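PDB 2W7Y: probable sugar ABC transporter, sugar-binding protein, which binds the blood group A-trisaccharide and, as a probable solute-binding component of an ABC transporter, presumably delivers such glycans for import. Local coordinates for residues A[267-270]-A[276-279]; A[197-202]-A[255-260]; A[157-162]-A[207-212]; A[293-298]-A[371-376]; A[191-196]-A[251-256]. One frame throughout, in Å; residues are numbered along the deposited sequence.

The five contacts lie between residues 157 and 376; some cross, others follow in series. Interaction 3 opens first, on strand 157-164, and closes 45 residues later on helix 207-215. Before it closes, interactions 5 and 2 begin in succession, at the end of helix 182-193 and on strand 199-201. Both cross interaction 3 and close at and just after the end of helix 237-252, sharing Ser255 and Lys256. Interaction 1 follows as a short closure from helix 262-270 to strand 276-277. Interaction 4 comes last, spanning from strand 293-296 to helix 366-379. Strands of interactions 1, 3 and 4 belong to one mixed sheet, and interactions 1 and 3 both touch the N-acetylgalactosamine of the ligand.

Interaction 1: residues A[267-270]-A[276-279]; sequences KDFQ and VFFN. With A2G (2-acetamido-2-deoxy-alpha-D-galactopyranose), chain C.
Phe269, in the last turn of helix 262-270, lies with its CA 6.7 Å from the CA of Phe277 on strand 276-277, which follows after five residues. The contact is a CH-pi one: Phe277 CB sits almost along the normal of the Phe269 ring, 3.6 Å from its centroid. The two rings, inclined at 30°, are slid apart and barely overlap. With CG anti to the backbone N (chi1 -177°), the Phe277 ring is carried off from this point, so CB makes the closest approach. Val276 meets the Phe269 ring through its backbone, CA lying 3.9 Å from Phe269 CE1. Met287 packs on both phenylalanines, and Trp162 packs on Phe269. Just beyond the strand, Asn279 ND2 donates a 2.9 Å bond (N-H...O angle 163°) to O6 of the N-acetylgalactosamine, while its OD1 receives a weak one from the same hydroxyl. Helix 262-270 thus packs on strand 276-277 of the mixed sheet, and the chain that follows delivers Asn279 to the glycan pocket of this solute-binding protein.

Interaction 2: residues A[197-202]-A[255-260]; sequences GVYAFG and SKNAGG
Stacking dominates: the amide of Asn257 lies flat over one face of the Tyr199 ring, the two planes only 8° apart and the amide displaced toward the ring's rim. Asn257 CG is 3.8 Å from Tyr199 CG, and Asn257 CB is 4.0 Å from Tyr199 CD2, so the overlap covers the root of the ring and not its hydroxyl end. Tyr199 places its CG between its own backbone N and carbonyl carbon (chi1 62°), which brings the edge of the ring to the peptide joining Phe201 and Gly202.

Van der Waals contact between backbones is the second component. Gly202 and Asn257 come within 5.6 Å, CA to CA, and Asn257 O is 3.8 Å from Gly202 C.

Hydrogen bonding comes from outside the pair of segments. Tyr199 OH is held by Asp268 OD2, and the Asn257 backbone bonds to Ala203.

Together these form an amide-aromatic stack between the segment around 199-201, which turns a corner at Ala200, and the loop leading from helix 237-252 to helix 262-270. It is a peripheral packing site: the CA of Gly202 lies about 12 Å from the nearest atom of the N-acetylgalactosamine.

Interaction 3: residues A[157-162]-A[207-212]; sequences FTMGLW and SIRLFN. With A2G (2-acetamido-2-deoxy-alpha-D-galactopyranose), chain C.
The glycan pocket is lined here by Phe157, on strand 157-164 of a mixed sheet, and Arg209, on helix 207-215, which meet beside the acetamido group of the N-acetylgalactosamine, the group that distinguishes the blood group A determinant from the galactose of B. Arg209 NH2 donates to A2G O7 at 2.9 Å with an N-H...O angle of 163°, and the acceptor lies at the guanidinium edge, near its plane. The Phe157 ring offers its rim to the same place: CZ is 3.4 Å from A2G O7 and 3.8 Å from Arg209 NH2, and the rim comes over a face of the guanidinium, with CE2 above it. Ring and guanidinium planes are inclined at 55°, so this is no stack. Phe157 also touches the galactose of the ligand and meets Trp282 edge-to-face, while Glu205 hydrogen-bonds the N-acetylgalactosamine.

Behind this first shell, the selenomethionine at position 159 crosses the arginine at about a right angle. Its chain is extended as far as SE and then bends (chi3 52°), which carries the methyl over one face of the guanidinium; Tyr298 and Ile304 also pack on Arg209. The selenium itself rests against the chain, Met159 SE 3.6 Å from Arg209 NE. The sugar-binding group is thus backed by an apolar, polarisable side chain, and the closest approach between the two segments is Met159 CE to Arg209 CD at 3.5 Å.

Interaction 4: residues A[293-298]-A[371-376]; sequences LAPGIY and LGQAIT
Pro295, on strand 293-296, is received between two consecutive side chains of helix 366-379, Gln373 and Ala374. The strand comes close, with the CA atoms of Pro295 and Ala374 5.3 Å apart.

Gln373 carries the outer half of the contact. Its CG is anti to the backbone N (chi1 -166°) and the chain stays extended through chi2 (-161°), so the side chain reaches across the proline ring, crossing it at about a right angle. Gln373 CD lies 3.6 Å from Pro295 CG, and Gln373 OE1 is equally close to Pro295 CD at 3.6 Å. The glutamine thus uses the flat end of its side chain as a van der Waals surface against the C-gamma-endo pyrrolidine ring. This residue stands at the solvent side of an otherwise buried contact.

Ala374 fills the inner half: its methyl CB meets Pro295 CB at 3.7 Å, and the short side chain permits the close approach of the two backbones. Val281 also packs on Ala374, and Trp162 on Pro295. Pro295 O accepts a hydrogen bond from Gln377 NE2, one helical turn beyond Gln373.

The arrangement is helix-on-sheet packing, with helix 366-379 lying against a strand that pairs antiparallel with strand 157-164.

Interaction 5: residues A[191-196]-A[251-256]; sequences SIRKQD and QANGSK
Arg193 reaches across to Asn253 with its chain extended from CG to NE, and NH2 donates to Asn253 OD1 at 3.1 Å along a nearly straight path (N-H...O angle 171°). The donor lies in the carbonyl plane, on a lone pair (C=O...N angle 108°), and OD1 also sits in the guanidinium plane. Ala252 O approaches one guanidinium face near its rim, 3.6 Å from Arg193 NE. A water joins the arginine to the Asn253 carbonyl, accepting from Arg193 NE at 3.1 Å and donating to Asn253 O at 3.0 Å.

Arg193 NH2 also forms a salt bridge with Glu249 of helix 237-252, and Asn253 ND2 bonds to Phe201 O. The guanidinium lies near the C-terminal end of helix 237-252, where the helix dipole would probably favour a positive charge; Gly254, at positive phi, takes the chain out of that helix. The arginine therefore joins the C-terminal ends of helices 182-193 and 237-252, with strand 199-201 packed against both Arg193 and Asn253.

Interaction 1: residues A[267-270]-A[276-279]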
# COMPACT_ATOMS: atom_id res chain seq x y z
N LYS A 267 -5.40 -16.01 0.71
CA LYS A 267 -5.60 -17.44 0.53
C LYS A 267 -7.07 -17.77 0.25
O LYS A 267 -7.37 -18.46 -0.72
CB LYS A 267 -5.10 -18.20 1.76
CG LYS A 267 -4.84 -19.68 1.55
CD LYS A 267 -3.95 -20.23 2.66
CE LYS A 267 -3.93 -21.75 2.68
NZ LYS A 267 -5.15 -22.32 3.31
N ASP A 268 -7.97 -17.25 1.10
CA ASP A 268 -9.41 -17.45 0.96
C ASP A 268 -9.91 -17.03 -0.41
O ASP A 268 -10.72 -17.74 -1.02
CB ASP A 268 -10.17 -16.65 2.03
CG ASP A 268 -10.27 -17.38 3.36
OD1 ASP A 268 -9.83 -18.55 3.45
OD2 ASP A 268 -10.79 -16.77 4.31
N PHE A 269 -9.42 -15.89 -0.87
CA PHE A 269 -9.81 -15.32 -2.16
C PHE A 269 -9.33 -16.18 -3.33
O PHE A 269 -10.08 -16.41 -4.27
CB PHE A 269 -9.30 -13.88 -2.28
CG PHE A 269 -9.80 -13.17 -3.50
CD1 PHE A 269 -11.15 -12.86 -3.64
CD2 PHE A 269 -8.92 -12.79 -4.50
CE1 PHE A 269 -11.62 -12.20 -4.76
CE2 PHE A 269 -9.38 -12.12 -5.62
CZ PHE A 269 -10.73 -11.83 -5.76
N GLN A 270 -8.08 -16.64 -3.24
CA GLN A 270 -7.50 -17.57 -4.22
C GLN A 270 -8.28 -18.87 -4.32
O GLN A 270 -8.32 -19.50 -5.37
CB GLN A 270 -6.04 -17.89 -3.86
CG GLN A 270 -5.08 -16.72 -3.99
CD GLN A 270 -3.68 -17.02 -3.45
OE1 GLN A 270 -3.08 -16.20 -2.75
NE2 GLN A 270 -3.17 -18.20 -3.78
N VAL A 276 -14.63 -10.39 -3.00
CA VAL A 276 -13.75 -9.26 -3.28
C VAL A 276 -12.56 -9.20 -2.32
O VAL A 276 -12.63 -9.64 -1.17
CB VAL A 276 -14.55 -7.91 -3.37
CG1 VAL A 276 -15.54 -7.80 -2.26
CG2 VAL A 276 -13.62 -6.70 -3.40
N PHE A 277 -11.45 -8.67 -2.83
CA PHE A 277 -10.18 -8.62 -2.11
C PHE A 277 -9.54 -7.26 -2.33
O PHE A 277 -9.13 -6.94 -3.44
CB PHE A 277 -9.26 -9.74 -2.60
CG PHE A 277 -7.94 -9.84 -1.89
CD1 PHE A 277 -7.87 -9.80 -0.50
CD2 PHE A 277 -6.77 -10.02 -2.61
CE1 PHE A 277 -6.65 -9.90 0.16
CE2 PHE A 277 -5.54 -10.13 -1.96
CZ PHE A 277 -5.48 -10.07 -0.57
N PHE A 278 -9.49 -6.46 -1.27
CA PHE A 278 -8.90 -5.13 -1.35
C PHE A 278 -7.39 -5.18 -1.16
O PHE A 278 -6.89 -5.11 -0.04
CB PHE A 278 -9.56 -4.17 -0.34
CG PHE A 278 -11.07 -4.19 -0.37
CD1 PHE A 278 -11.76 -3.67 -1.46
CD2 PHE A 278 -11.79 -4.72 0.69
CE1 PHE A 278 -13.16 -3.69 -1.50
CE2 PHE A 278 -13.18 -4.74 0.66
CZ PHE A 278 -13.87 -4.23 -0.44
N ASN A 279 -6.67 -5.34 -2.28
CA ASN A 279 -5.21 -5.32 -2.28
C ASN A 279 -4.68 -4.70 -3.58
O ASN A 279 -5.42 -4.57 -4.55
CB ASN A 279 -4.63 -6.71 -2.05
CG ASN A 279 -3.21 -6.68 -1.47
OD1 ASN A 279 -2.73 -5.62 -1.06
ND2 ASN A 279 -2.55 -7.83 -1.45
O5 A2G C . 0.36 -4.98 1.00
C1 A2G C . 1.17 -3.86 1.44
C2 A2G C . 0.69 -3.47 2.83
N2 A2G C . 1.49 -2.36 3.37
C3 A2G C . 0.85 -4.66 3.78
O3 A2G C . 0.49 -4.28 5.11
C4 A2G C . 0.01 -5.85 3.29
O4 A2G C . -1.38 -5.52 3.33
C5 A2G C . 0.43 -6.18 1.86
C6 A2G C . -0.41 -7.31 1.26
O6 A2G C . -0.05 -7.47 -0.11
C7 A2G C . 0.92 -1.25 3.83
O7 A2G C . -0.29 -1.03 3.83
C8 A2G C . 1.91 -0.23 4.38

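Interaction 2: residues A[197-202]-A[255-260]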
# COMPACT_ATOMS: atom_id res chain seq x y z
N GLY A 197 -21.49 -20.28 1.63
CA GLY A 197 -20.18 -20.83 1.31
C GLY A 197 -19.16 -19.72 1.14
O GLY A 197 -17.96 -19.94 1.34
N VAL A 198 -19.64 -18.53 0.77
CA VAL A 198 -18.78 -17.37 0.57
C VAL A 198 -19.16 -16.18 1.46
O VAL A 198 -20.34 -15.95 1.74
CB VAL A 198 -18.73 -16.91 -0.92
CG1 VAL A 198 -18.29 -18.05 -1.84
CG2 VAL A 198 -20.07 -16.33 -1.38
N TYR A 199 -18.14 -15.45 1.91
CA TYR A 199 -18.35 -14.14 2.52
C TYR A 199 -17.97 -13.06 1.51
O TYR A 199 -17.26 -13.33 0.54
CB TYR A 199 -17.60 -14.00 3.85
CG TYR A 199 -16.09 -14.11 3.78
CD1 TYR A 199 -15.45 -15.36 3.80
CD2 TYR A 199 -15.29 -12.97 3.74
CE1 TYR A 199 -14.06 -15.46 3.76
CE2 TYR A 199 -13.90 -13.06 3.70
CZ TYR A 199 -13.29 -14.30 3.71
OH TYR A 199 -11.92 -14.39 3.66
N ALA A 200 -18.45 -11.84 1.74
CA ALA A 200 -18.28 -10.75 0.79
C ALA A 200 -16.81 -10.34 0.62
O ALA A 200 -16.22 -10.52 -0.45
CB ALA A 200 -19.14 -9.57 1.18
N PHE A 201 -16.22 -9.82 1.70
CA PHE A 201 -14.82 -9.40 1.71
C PHE A 201 -14.20 -9.56 3.09
O PHE A 201 -14.90 -9.64 4.10
CB PHE A 201 -14.68 -7.95 1.21
CG PHE A 201 -15.53 -6.95 1.95
CD1 PHE A 201 -16.80 -6.61 1.48
CD2 PHE A 201 -15.07 -6.33 3.11
CE1 PHE A 201 -17.60 -5.68 2.16
CE2 PHE A 201 -15.85 -5.41 3.80
CZ PHE A 201 -17.13 -5.08 3.32
N GLY A 202 -12.87 -9.61 3.12
CA GLY A 202 -12.13 -9.53 4.38
C GLY A 202 -12.07 -8.11 4.90
O GLY A 202 -11.81 -7.18 4.13
N SER A 255 -19.02 -9.87 11.88
CA SER A 255 -17.93 -9.79 12.86
C SER A 255 -16.91 -10.92 12.69
O SER A 255 -15.74 -10.78 13.05
CB SER A 255 -18.49 -9.80 14.28
OG SER A 255 -19.30 -10.95 14.51
N LYS A 256 -17.38 -12.03 12.14
CA LYS A 256 -16.57 -13.21 11.85
C LYS A 256 -15.50 -12.91 10.79
O LYS A 256 -14.47 -13.58 10.74
CB LYS A 256 -17.48 -14.33 11.36
CG LYS A 256 -16.91 -15.74 11.42
CD LYS A 256 -17.65 -16.67 10.47
CE LYS A 256 -19.11 -16.85 10.87
NZ LYS A 256 -20.00 -17.03 9.68
N ASN A 257 -15.76 -11.91 9.96
CA ASN A 257 -14.91 -11.64 8.79
C ASN A 257 -14.01 -10.40 8.89
O ASN A 257 -13.54 -9.89 7.87
CB ASN A 257 -15.77 -11.62 7.52
CG ASN A 257 -16.59 -12.89 7.36
OD1 ASN A 257 -17.82 -12.83 7.29
ND2 ASN A 257 -15.93 -14.04 7.32
N ALA A 258 -13.75 -9.95 10.11
CA ALA A 258 -12.91 -8.77 10.35
C ALA A 258 -11.64 -9.06 11.17
O ALA A 258 -10.93 -8.13 11.57
CB ALA A 258 -13.72 -7.67 11.00
N GLY A 259 -11.36 -10.34 11.41
CA GLY A 259 -10.20 -10.72 12.21
C GLY A 259 -8.92 -11.00 11.42
O GLY A 259 -8.37 -12.10 11.51
N GLY A 260 -8.45 -10.01 10.66
CA GLY A 260 -7.16 -10.14 9.97
C GLY A 260 -6.69 -9.02 9.06
O GLY A 260 -7.39 -8.03 8.85

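Interaction 3: residues A[157-162]-A[207-212]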
# COMPACT_ATOMS: atom_id res chain seq x y z
N PHE A 157 2.71 2.20 -4.64
CA PHE A 157 1.52 1.75 -3.94
C PHE A 157 0.28 1.97 -4.82
O PHE A 157 -0.63 2.72 -4.48
CB PHE A 157 1.37 2.47 -2.59
CG PHE A 157 0.85 1.59 -1.49
CD1 PHE A 157 1.73 0.89 -0.67
CD2 PHE A 157 -0.52 1.44 -1.29
CE1 PHE A 157 1.25 0.06 0.34
CE2 PHE A 157 -1.00 0.62 -0.28
CZ PHE A 157 -0.11 -0.07 0.54
N THR A 158 0.29 1.29 -5.96
CA THR A 158 -0.76 1.38 -6.96
C THR A 158 -1.81 0.35 -6.61
O THR A 158 -1.56 -0.86 -6.67
CB THR A 158 -0.18 1.14 -8.38
OG1 THR A 158 0.92 2.03 -8.58
CG2 THR A 158 -1.23 1.36 -9.47
N MSE A 159 -3.00 0.82 -6.23
CA MSE A 159 -4.01 -0.07 -5.67
C MSE A 159 -5.46 0.15 -6.15
O MSE A 159 -6.06 1.20 -5.89
CB MSE A 159 -3.94 -0.02 -4.14
CG MSE A 159 -5.14 -0.63 -3.44
SE MSE A 159 -4.76 -1.03 -1.58
CE MSE A 159 -4.07 0.69 -1.02
N GLY A 160 -5.99 -0.85 -6.85
CA GLY A 160 -7.42 -0.98 -7.07
C GLY A 160 -7.95 -2.07 -6.15
O GLY A 160 -7.64 -2.09 -4.96
N LEU A 161 -8.73 -2.98 -6.70
CA LEU A 161 -9.19 -4.13 -5.93
C LEU A 161 -9.29 -5.38 -6.81
O LEU A 161 -9.04 -5.31 -8.02
CB LEU A 161 -10.50 -3.80 -5.17
CG LEU A 161 -11.96 -3.92 -5.65
CD1 LEU A 161 -12.81 -2.80 -5.05
CD2 LEU A 161 -12.15 -3.94 -7.15
N TRP A 162 -9.62 -6.52 -6.20
CA TRP A 162 -9.79 -7.77 -6.94
C TRP A 162 -11.14 -8.39 -6.65
O TRP A 162 -11.65 -8.27 -5.54
CB TRP A 162 -8.66 -8.75 -6.62
CG TRP A 162 -7.29 -8.22 -6.94
CD1 TRP A 162 -6.49 -7.49 -6.11
CD2 TRP A 162 -6.58 -8.37 -8.17
NE1 TRP A 162 -5.31 -7.18 -6.74
CE2 TRP A 162 -5.34 -7.70 -8.01
CE3 TRP A 162 -6.85 -9.00 -9.39
CZ2 TRP A 162 -4.38 -7.65 -9.03
CZ3 TRP A 162 -5.91 -8.94 -10.40
CH2 TRP A 162 -4.68 -8.28 -10.22
N SER A 207 -10.24 -2.73 5.15
CA SER A 207 -11.40 -1.84 5.27
C SER A 207 -11.05 -0.35 5.19
O SER A 207 -11.90 0.47 4.86
CB SER A 207 -12.22 -2.16 6.53
OG SER A 207 -11.45 -1.98 7.70
N ILE A 208 -9.80 -0.00 5.49
CA ILE A 208 -9.34 1.39 5.36
C ILE A 208 -9.25 1.81 3.89
O ILE A 208 -9.31 3.00 3.59
CB ILE A 208 -8.00 1.66 6.12
CG1 ILE A 208 -7.81 3.16 6.38
CG2 ILE A 208 -6.79 1.05 5.37
CD1 ILE A 208 -6.62 3.53 7.25
N ARG A 209 -9.12 0.84 3.00
CA ARG A 209 -9.10 1.09 1.55
C ARG A 209 -10.48 1.51 1.06
O ARG A 209 -10.59 2.26 0.08
CB ARG A 209 -8.62 -0.15 0.77
CG ARG A 209 -7.50 -0.96 1.41
CD ARG A 209 -6.22 -0.15 1.61
NE ARG A 209 -5.10 -1.01 1.98
CZ ARG A 209 -3.92 -0.58 2.41
NH1 ARG A 209 -3.69 0.73 2.53
NH2 ARG A 209 -2.97 -1.45 2.71
N LEU A 210 -11.52 1.03 1.73
CA LEU A 210 -12.89 1.48 1.48
C LEU A 210 -13.12 2.90 1.98
O LEU A 210 -13.75 3.71 1.30
CB LEU A 210 -13.91 0.52 2.08
CG LEU A 210 -14.13 -0.85 1.41
CD1 LEU A 210 -15.11 -1.69 2.23
CD2 LEU A 210 -14.61 -0.71 -0.02
N PHE A 211 -12.62 3.20 3.18
CA PHE A 211 -12.67 4.56 3.75
C PHE A 211 -11.87 5.56 2.91
O PHE A 211 -12.37 6.64 2.59
CB PHE A 211 -12.17 4.57 5.20
CG PHE A 211 -12.08 5.95 5.82
CD1 PHE A 211 -13.22 6.59 6.30
CD2 PHE A 211 -10.85 6.60 5.92
CE1 PHE A 211 -13.13 7.88 6.87
CE2 PHE A 211 -10.76 7.88 6.49
CZ PHE A 211 -11.90 8.51 6.97
N ASN A 212 -10.65 5.17 2.56
CA ASN A 212 -9.74 5.98 1.75
C ASN A 212 -10.36 6.42 0.43
O ASN A 212 -10.23 7.57 0.02
CB ASN A 212 -8.47 5.18 1.46
CG ASN A 212 -7.22 6.05 1.30
OD1 ASN A 212 -6.13 5.62 1.67
ND2 ASN A 212 -7.37 7.24 0.74
O5 A2G C . 0.36 -4.98 1.00
C1 A2G C . 1.17 -3.86 1.44
C2 A2G C . 0.69 -3.47 2.83
N2 A2G C . 1.49 -2.36 3.37
C3 A2G C . 0.85 -4.66 3.78
O3 A2G C . 0.49 -4.28 5.11
C4 A2G C . 0.01 -5.85 3.29
O4 A2G C . -1.38 -5.52 3.33
C5 A2G C . 0.43 -6.18 1.86
C6 A2G C . -0.41 -7.31 1.26
O6 A2G C . -0.05 -7.47 -0.11
C7 A2G C . 0.92 -1.25 3.83
O7 A2G C . -0.29 -1.03 3.83
C8 A2G C . 1.91 -0.23 4.38

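Interaction 4: residues A[293-298]-A[371-376]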
# COMPACT_ATOMS: atom_id res chain seq x y z
N LEU A 293 -10.59 -14.65 -11.07
CA LEU A 293 -10.49 -13.37 -10.40
C LEU A 293 -9.84 -12.27 -11.25
O LEU A 293 -8.89 -12.51 -12.00
CB LEU A 293 -9.84 -13.52 -9.01
CG LEU A 293 -8.71 -14.54 -8.89
CD1 LEU A 293 -7.48 -13.86 -9.38
CD2 LEU A 293 -8.50 -15.05 -7.46
N ALA A 294 -10.39 -11.07 -11.13
CA ALA A 294 -10.07 -9.98 -12.03
C ALA A 294 -9.82 -8.66 -11.29
O ALA A 294 -10.32 -8.47 -10.18
CB ALA A 294 -11.17 -9.82 -13.07
N PRO A 295 -9.03 -7.76 -11.89
CA PRO A 295 -8.87 -6.44 -11.28
C PRO A 295 -10.08 -5.52 -11.51
O PRO A 295 -10.74 -5.59 -12.54
CB PRO A 295 -7.63 -5.87 -11.98
CG PRO A 295 -7.57 -6.58 -13.29
CD PRO A 295 -8.20 -7.92 -13.10
N GLY A 296 -10.35 -4.68 -10.52
CA GLY A 296 -11.32 -3.60 -10.65
C GLY A 296 -10.88 -2.46 -9.77
O GLY A 296 -9.82 -2.52 -9.15
N ILE A 297 -11.68 -1.40 -9.72
CA ILE A 297 -11.42 -0.30 -8.79
C ILE A 297 -12.66 -0.00 -7.95
O ILE A 297 -13.67 -0.71 -8.05
CB ILE A 297 -10.86 0.98 -9.49
CG1 ILE A 297 -11.80 1.46 -10.61
CG2 ILE A 297 -9.44 0.74 -10.02
CD1 ILE A 297 -11.49 2.85 -11.13
N TYR A 298 -12.59 1.05 -7.14
CA TYR A 298 -13.60 1.36 -6.14
C TYR A 298 -14.75 2.19 -6.71
O TYR A 298 -14.58 2.83 -7.75
CB TYR A 298 -12.93 2.05 -4.94
CG TYR A 298 -11.88 1.18 -4.28
CD1 TYR A 298 -12.18 0.40 -3.17
CD2 TYR A 298 -10.58 1.13 -4.79
CE1 TYR A 298 -11.21 -0.40 -2.57
CE2 TYR A 298 -9.61 0.34 -4.20
CZ TYR A 298 -9.93 -0.43 -3.10
OH TYR A 298 -8.96 -1.22 -2.52
N LEU A 371 -1.40 -7.82 -14.37
CA LEU A 371 -0.65 -6.75 -13.72
C LEU A 371 -0.81 -5.46 -14.51
O LEU A 371 -1.18 -4.43 -13.94
CB LEU A 371 0.84 -7.10 -13.64
CG LEU A 371 1.71 -6.69 -12.44
CD1 LEU A 371 3.16 -6.69 -12.87
CD2 LEU A 371 1.34 -5.36 -11.80
N GLY A 372 -0.53 -5.52 -15.80
CA GLY A 372 -0.70 -4.39 -16.71
C GLY A 372 -2.14 -3.93 -16.80
O GLY A 372 -2.40 -2.73 -16.93
N GLN A 373 -3.07 -4.88 -16.72
CA GLN A 373 -4.50 -4.58 -16.71
C GLN A 373 -4.89 -3.83 -15.44
O GLN A 373 -5.62 -2.83 -15.50
CB GLN A 373 -5.33 -5.86 -16.84
CG GLN A 373 -6.80 -5.61 -17.17
CD GLN A 373 -7.73 -6.77 -16.85
OE1 GLN A 373 -7.28 -7.90 -16.62
NE2 GLN A 373 -9.03 -6.50 -16.85
N ALA A 374 -4.40 -4.30 -14.31
CA ALA A 374 -4.65 -3.68 -13.01
C ALA A 374 -4.06 -2.27 -12.92
O ALA A 374 -4.71 -1.36 -12.40
CB ALA A 374 -4.13 -4.56 -11.88
N ILE A 375 -2.84 -2.09 -13.43
CA ILE A 375 -2.20 -0.77 -13.45
C ILE A 375 -2.96 0.23 -14.34
O ILE A 375 -3.20 1.36 -13.93
CB ILE A 375 -0.70 -0.85 -13.85
CG1 ILE A 375 0.10 -1.62 -12.78
CG2 ILE A 375 -0.11 0.55 -14.04
CD1 ILE A 375 1.50 -2.03 -13.23
N THR A 376 -3.34 -0.21 -15.55
CA THR A 376 -4.08 0.62 -16.50
C THR A 376 -5.42 1.13 -15.93
O THR A 376 -5.83 2.26 -16.21
CB THR A 376 -4.28 -0.11 -17.87
OG1 THR A 376 -3.01 -0.30 -18.49
CG2 THR A 376 -5.16 0.69 -18.83

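Interaction 5: residues A[191-196]-A[251-256]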
# COMPACT_ATOMS: atom_id res chain seq x y z
N SER A 191 -26.22 -8.99 -2.30
CA SER A 191 -26.55 -10.08 -3.23
C SER A 191 -25.65 -11.30 -3.06
O SER A 191 -26.13 -12.44 -3.13
CB SER A 191 -26.45 -9.59 -4.68
OG SER A 191 -27.32 -8.50 -4.91
N ILE A 192 -24.36 -11.06 -2.86
CA ILE A 192 -23.35 -12.11 -2.74
C ILE A 192 -23.49 -12.87 -1.42
O ILE A 192 -23.27 -14.09 -1.37
CB ILE A 192 -21.92 -11.54 -2.93
CG1 ILE A 192 -21.69 -11.20 -4.40
CG2 ILE A 192 -20.86 -12.53 -2.44
CD1 ILE A 192 -20.62 -10.19 -4.65
N ARG A 193 -23.88 -12.15 -0.37
CA ARG A 193 -24.11 -12.74 0.95
C ARG A 193 -25.36 -13.62 1.00
O ARG A 193 -25.48 -14.46 1.89
CB ARG A 193 -24.17 -11.65 2.03
CG ARG A 193 -22.84 -10.96 2.29
CD ARG A 193 -22.92 -10.00 3.46
NE ARG A 193 -21.76 -9.10 3.47
CZ ARG A 193 -21.78 -7.83 3.10
NH1 ARG A 193 -22.91 -7.26 2.69
NH2 ARG A 193 -20.67 -7.11 3.13
N LYS A 194 -26.28 -13.43 0.05
CA LYS A 194 -27.46 -14.29 -0.07
C LYS A 194 -27.08 -15.71 -0.50
O LYS A 194 -27.86 -16.66 -0.33
CB LYS A 194 -28.48 -13.69 -1.05
CG LYS A 194 -29.34 -12.60 -0.44
CD LYS A 194 -30.08 -11.82 -1.51
CE LYS A 194 -30.84 -10.64 -0.91
NZ LYS A 194 -31.01 -9.53 -1.88
N GLN A 195 -25.88 -15.84 -1.07
CA GLN A 195 -25.29 -17.14 -1.39
C GLN A 195 -24.52 -17.62 -0.16
O GLN A 195 -23.93 -16.81 0.56
CB GLN A 195 -24.31 -16.99 -2.56
CG GLN A 195 -24.77 -16.08 -3.70
CD GLN A 195 -25.50 -16.82 -4.80
OE1 GLN A 195 -25.21 -17.98 -5.09
NE2 GLN A 195 -26.45 -16.14 -5.43
N ASP A 196 -24.52 -18.93 0.07
CA ASP A 196 -23.73 -19.47 1.18
C ASP A 196 -22.45 -20.16 0.71
O ASP A 196 -22.34 -20.57 -0.45
CB ASP A 196 -24.57 -20.39 2.09
CG ASP A 196 -25.12 -21.60 1.36
OD1 ASP A 196 -24.74 -22.74 1.72
OD2 ASP A 196 -25.94 -21.43 0.43
N GLN A 251 -20.06 -3.91 9.39
CA GLN A 251 -20.94 -4.58 10.34
C GLN A 251 -21.86 -5.59 9.62
O GLN A 251 -22.07 -6.70 10.11
CB GLN A 251 -21.76 -3.56 11.13
CG GLN A 251 -22.29 -4.07 12.46
CD GLN A 251 -22.91 -2.98 13.30
OE1 GLN A 251 -23.90 -2.36 12.90
NE2 GLN A 251 -22.34 -2.73 14.47
N ALA A 252 -22.37 -5.18 8.46
CA ALA A 252 -23.17 -6.05 7.60
C ALA A 252 -22.34 -7.21 7.04
O ALA A 252 -22.87 -8.28 6.76
CB ALA A 252 -23.78 -5.24 6.46
N ASN A 253 -21.04 -6.98 6.89
CA ASN A 253 -20.10 -7.98 6.40
C ASN A 253 -19.88 -9.13 7.39
O ASN A 253 -19.45 -10.22 7.00
CB ASN A 253 -18.76 -7.32 6.04
CG ASN A 253 -17.83 -8.23 5.26
OD1 ASN A 253 -18.17 -8.71 4.17
ND2 ASN A 253 -16.65 -8.47 5.80
N GLY A 254 -20.19 -8.89 8.66
CA GLY A 254 -20.07 -9.90 9.70
C GLY A 254 -18.83 -9.75 10.56
O GLY A 254 -17.73 -9.54 10.04
N SER A 255 -19.02 -9.87 11.88
CA SER A 255 -17.93 -9.79 12.86
C SER A 255 -16.91 -10.92 12.69
O SER A 255 -15.74 -10.78 13.05
CB SER A 255 -18.49 -9.80 14.28
OG SER A 255 -19.30 -10.95 14.51
N LYS A 256 -17.38 -12.03 12.14
CA LYS A 256 -16.57 -13.21 11.85
C LYS A 256 -15.50 -12.91 10.79
O LYS A 256 -14.47 -13.58 10.74
CB LYS A 256 -17.48 -14.33 11.36
CG LYS A 256 -16.91 -15.74 11.42
CD LYS A 256 -17.65 -16.67 10.47
CE LYS A 256 -19.11 -16.85 10.87
NZ LYS A 256 -20.00 -17.03 9.68
O HOH W 1 -19.73 -11.26 4.21